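Long-range contact in peroxiredoxin PRX1, mitochondrial (Saccharomyces cerevisiae, PDB 5YKJ), which reduces peroxides as a 1-Cys thiol peroxidase, probably regenerated by the glutathione and thioredoxin systems: residues L2-A8 / K137-I142. Sequence-based numbering, arbitrary orientation.
Sequences LRINSDA and KKIRLI
Asp7 and Lys138 face each other as a non-hydrogen-bonded antiparallel pair, a single beta bridge just before 139-144, an outermost strand of the thioredoxin-fold sheet. Backbone bonds flank the pair: Ile139 N gives its hydrogen to Ser6 O at 2.9 Å, while Ala8 N reaches Lys137 O almost straight. A third bond, Asn5 N to Ile139 O (2.8 Å), comes from the type II turn Arg3-Ser6, where asparagine readily adopts the positive phi (81°) required at its third position.

The tight part gathers round Ile139. Its CG1, anti to the carbonyl carbon (chi1 -65°), lies 3.8 Å from Ala8 CB, and alanine's lone methyl fits between Lys137 O and Ile139 CG1. Leu2 crosses Ile139 at about a right angle, its CD1 4.1 Å from Ile139 CD1, completing an apolar patch that Tyr108 and Ile133 extend through Leu2 and Ala8.

The solvent side is looser. Lys138 runs alongside Asp7, pointing the same way, and its NZ makes a salt bridge with Asp7 OD1 whose detail is doubtful, because OD1 sits too close to the lysine chain. A glutamate in place of Lys138 would probably leave Asp7 facing a like charge. Ile4, also exposed, sets its CG2 methyl over the strand's backbone, 3.7 Å from Arg140 O. Across the ends of the turn, Arg3 N donates a hydrogen bond to Ser6 OG at 3.1 Å.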
loop_
_atom_site.group_PDB
_atom_site.type_symbol
_atom_site.label_atom_id
_atom_site.label_comp_id
_atom_site.label_asym_id
_atom_site.label_seq_id
_atom_site.Cartn_x
_atom_site.Cartn_y
_atom_site.Cartn_z
ATOM N N LEU A 2 -6.042 -5.066 13.358
ATOM C CA LEU A 2 -5.533 -5.488 12.079
ATOM C C LEU A 2 -4.002 -5.581 12.176
ATOM O O LEU A 2 -3.389 -4.758 12.715
ATOM C CB LEU A 2 -5.939 -4.510 10.937
ATOM C CG LEU A 2 -7.403 -4.353 10.589
ATOM C CD1 LEU A 2 -7.613 -3.319 9.515
ATOM C CD2 LEU A 2 -7.982 -5.668 10.161
ATOM N N ARG A 3 -3.458 -6.622 11.587
ATOM C CA ARG A 3 -2.051 -6.864 11.502
ATOM C C ARG A 3 -1.774 -7.506 10.140
ATOM O O ARG A 3 -2.654 -7.845 9.454
ATOM C CB ARG A 3 -1.544 -7.863 12.568
ATOM C CG ARG A 3 -1.671 -7.395 13.995
ATOM C CD ARG A 3 -0.958 -8.335 14.964
ATOM N NE ARG A 3 -1.184 -8.017 16.361
ATOM C CZ ARG A 3 -2.116 -8.562 17.085
ATOM N NH1 ARG A 3 -2.931 -9.455 16.573
ATOM N NH2 ARG A 3 -2.254 -8.208 18.331
ATOM N N ILE A 4 -0.512 -7.690 9.815
ATOM C CA ILE A 4 -0.186 -8.365 8.583
ATOM C C ILE A 4 -0.847 -9.735 8.689
ATOM O O ILE A 4 -0.934 -10.297 9.715
ATOM C CB ILE A 4 1.346 -8.443 8.286
ATOM C CG1 ILE A 4 2.153 -9.100 9.430
ATOM C CG2 ILE A 4 1.929 -7.066 8.010
ATOM C CD1 ILE A 4 3.582 -9.483 9.061
ATOM N N ASN A 5 -1.348 -10.182 7.560
ATOM C CA ASN A 5 -2.084 -11.408 7.368
ATOM C C ASN A 5 -3.548 -11.366 7.732
ATOM O O ASN A 5 -4.201 -12.298 7.538
ATOM C CB ASN A 5 -1.379 -12.587 7.973
ATOM C CG ASN A 5 0.007 -12.766 7.401
ATOM O OD1 ASN A 5 0.271 -12.461 6.288
ATOM N ND2 ASN A 5 0.883 -13.229 8.201
ATOM N N SER A 6 -4.012 -10.235 8.243
ATOM C CA SER A 6 -5.412 -10.034 8.512
ATOM C C SER A 6 -6.115 -9.732 7.176
ATOM O O SER A 6 -5.527 -9.266 6.306
ATOM C CB SER A 6 -5.641 -8.822 9.425
ATOM O OG SER A 6 -5.167 -9.039 10.703
ATOM N N ASP A 7 -7.389 -10.010 7.120
ATOM C CA ASP A 7 -8.175 -9.640 5.977
ATOM C C ASP A 7 -8.398 -8.133 6.026
ATOM O O ASP A 7 -8.708 -7.619 6.998
ATOM C CB ASP A 7 -9.553 -10.280 5.991
ATOM C CG ASP A 7 -9.515 -11.782 5.819
ATOM O OD1 ASP A 7 -8.677 -12.290 5.098
ATOM O OD2 ASP A 7 -10.371 -12.397 6.440
ATOM N N ALA A 8 -8.262 -7.496 4.888
ATOM C CA ALA A 8 -8.566 -6.102 4.776
ATOM C C ALA A 8 -10.097 -5.984 4.696
ATOM O O ALA A 8 -10.707 -6.462 3.845
ATOM C CB ALA A 8 -7.969 -5.540 3.511
ATOM N N LYS A 137 -7.391 -10.109 -0.823
ATOM C CA LYS A 137 -7.757 -9.181 0.203
ATOM C C LYS A 137 -7.018 -9.348 1.521
ATOM O O LYS A 137 -7.486 -8.907 2.499
ATOM C CB LYS A 137 -9.269 -9.094 0.454
ATOM C CG LYS A 137 -10.112 -9.030 -0.799
ATOM C CD LYS A 137 -9.907 -7.756 -1.619
ATOM C CE LYS A 137 -10.609 -7.802 -2.966
ATOM N NZ LYS A 137 -9.893 -8.557 -4.015
ATOM N N LYS A 138 -5.834 -9.931 1.479
ATOM C CA LYS A 138 -5.064 -10.048 2.675
ATOM C C LYS A 138 -4.132 -8.881 2.789
ATOM O O LYS A 138 -3.558 -8.529 1.897
ATOM C CB LYS A 138 -4.185 -11.316 2.704
ATOM C CG LYS A 138 -4.966 -12.571 2.552
ATOM C CD LYS A 138 -5.835 -12.705 3.751
ATOM C CE LYS A 138 -6.804 -13.844 3.574
ATOM N NZ LYS A 138 -6.649 -14.824 4.636
ATOM N N ILE A 139 -4.011 -8.340 3.997
ATOM C CA ILE A 139 -3.063 -7.297 4.270
ATOM C C ILE A 139 -1.704 -8.001 4.368
ATOM O O ILE A 139 -1.518 -8.870 5.119
ATOM C CB ILE A 139 -3.380 -6.559 5.587
ATOM C CG1 ILE A 139 -4.709 -5.823 5.482
ATOM C CG2 ILE A 139 -2.267 -5.582 5.845
ATOM C CD1 ILE A 139 -5.263 -5.329 6.802
ATOM N N ARG A 140 -0.771 -7.570 3.549
ATOM C CA ARG A 140 0.532 -8.180 3.471
ATOM C C ARG A 140 1.685 -7.438 4.149
ATOM O O ARG A 140 2.646 -8.007 4.516
ATOM C CB ARG A 140 0.885 -8.499 2.007
ATOM C CG ARG A 140 -0.154 -9.352 1.297
ATOM C CD ARG A 140 -0.160 -10.784 1.795
ATOM N NE ARG A 140 1.110 -11.430 1.551
ATOM C CZ ARG A 140 1.398 -12.031 0.419
ATOM N NH1 ARG A 140 0.500 -12.132 -0.516
ATOM N NH2 ARG A 140 2.581 -12.551 0.242
ATOM N N LEU A 141 1.512 -6.147 4.246
ATOM C CA LEU A 141 2.520 -5.269 4.770
ATOM C C LEU A 141 1.871 -3.963 5.177
ATOM O O LEU A 141 1.027 -3.534 4.525
ATOM C CB LEU A 141 3.574 -4.999 3.668
ATOM C CG LEU A 141 4.871 -4.251 3.968
ATOM C CD1 LEU A 141 6.041 -4.724 3.096
ATOM C CD2 LEU A 141 4.710 -2.759 3.727
ATOM N N ILE A 142 2.353 -3.401 6.284
ATOM C CA ILE A 142 1.867 -2.154 6.811
ATOM C C ILE A 142 3.012 -1.259 7.226
ATOM O O ILE A 142 3.968 -1.717 7.696
ATOM C CB ILE A 142 0.977 -2.410 8.071
ATOM C CG1 ILE A 142 -0.135 -3.389 7.770
ATOM C CG2 ILE A 142 0.320 -1.139 8.595
ATOM C CD1 ILE A 142 -0.928 -3.747 8.991
#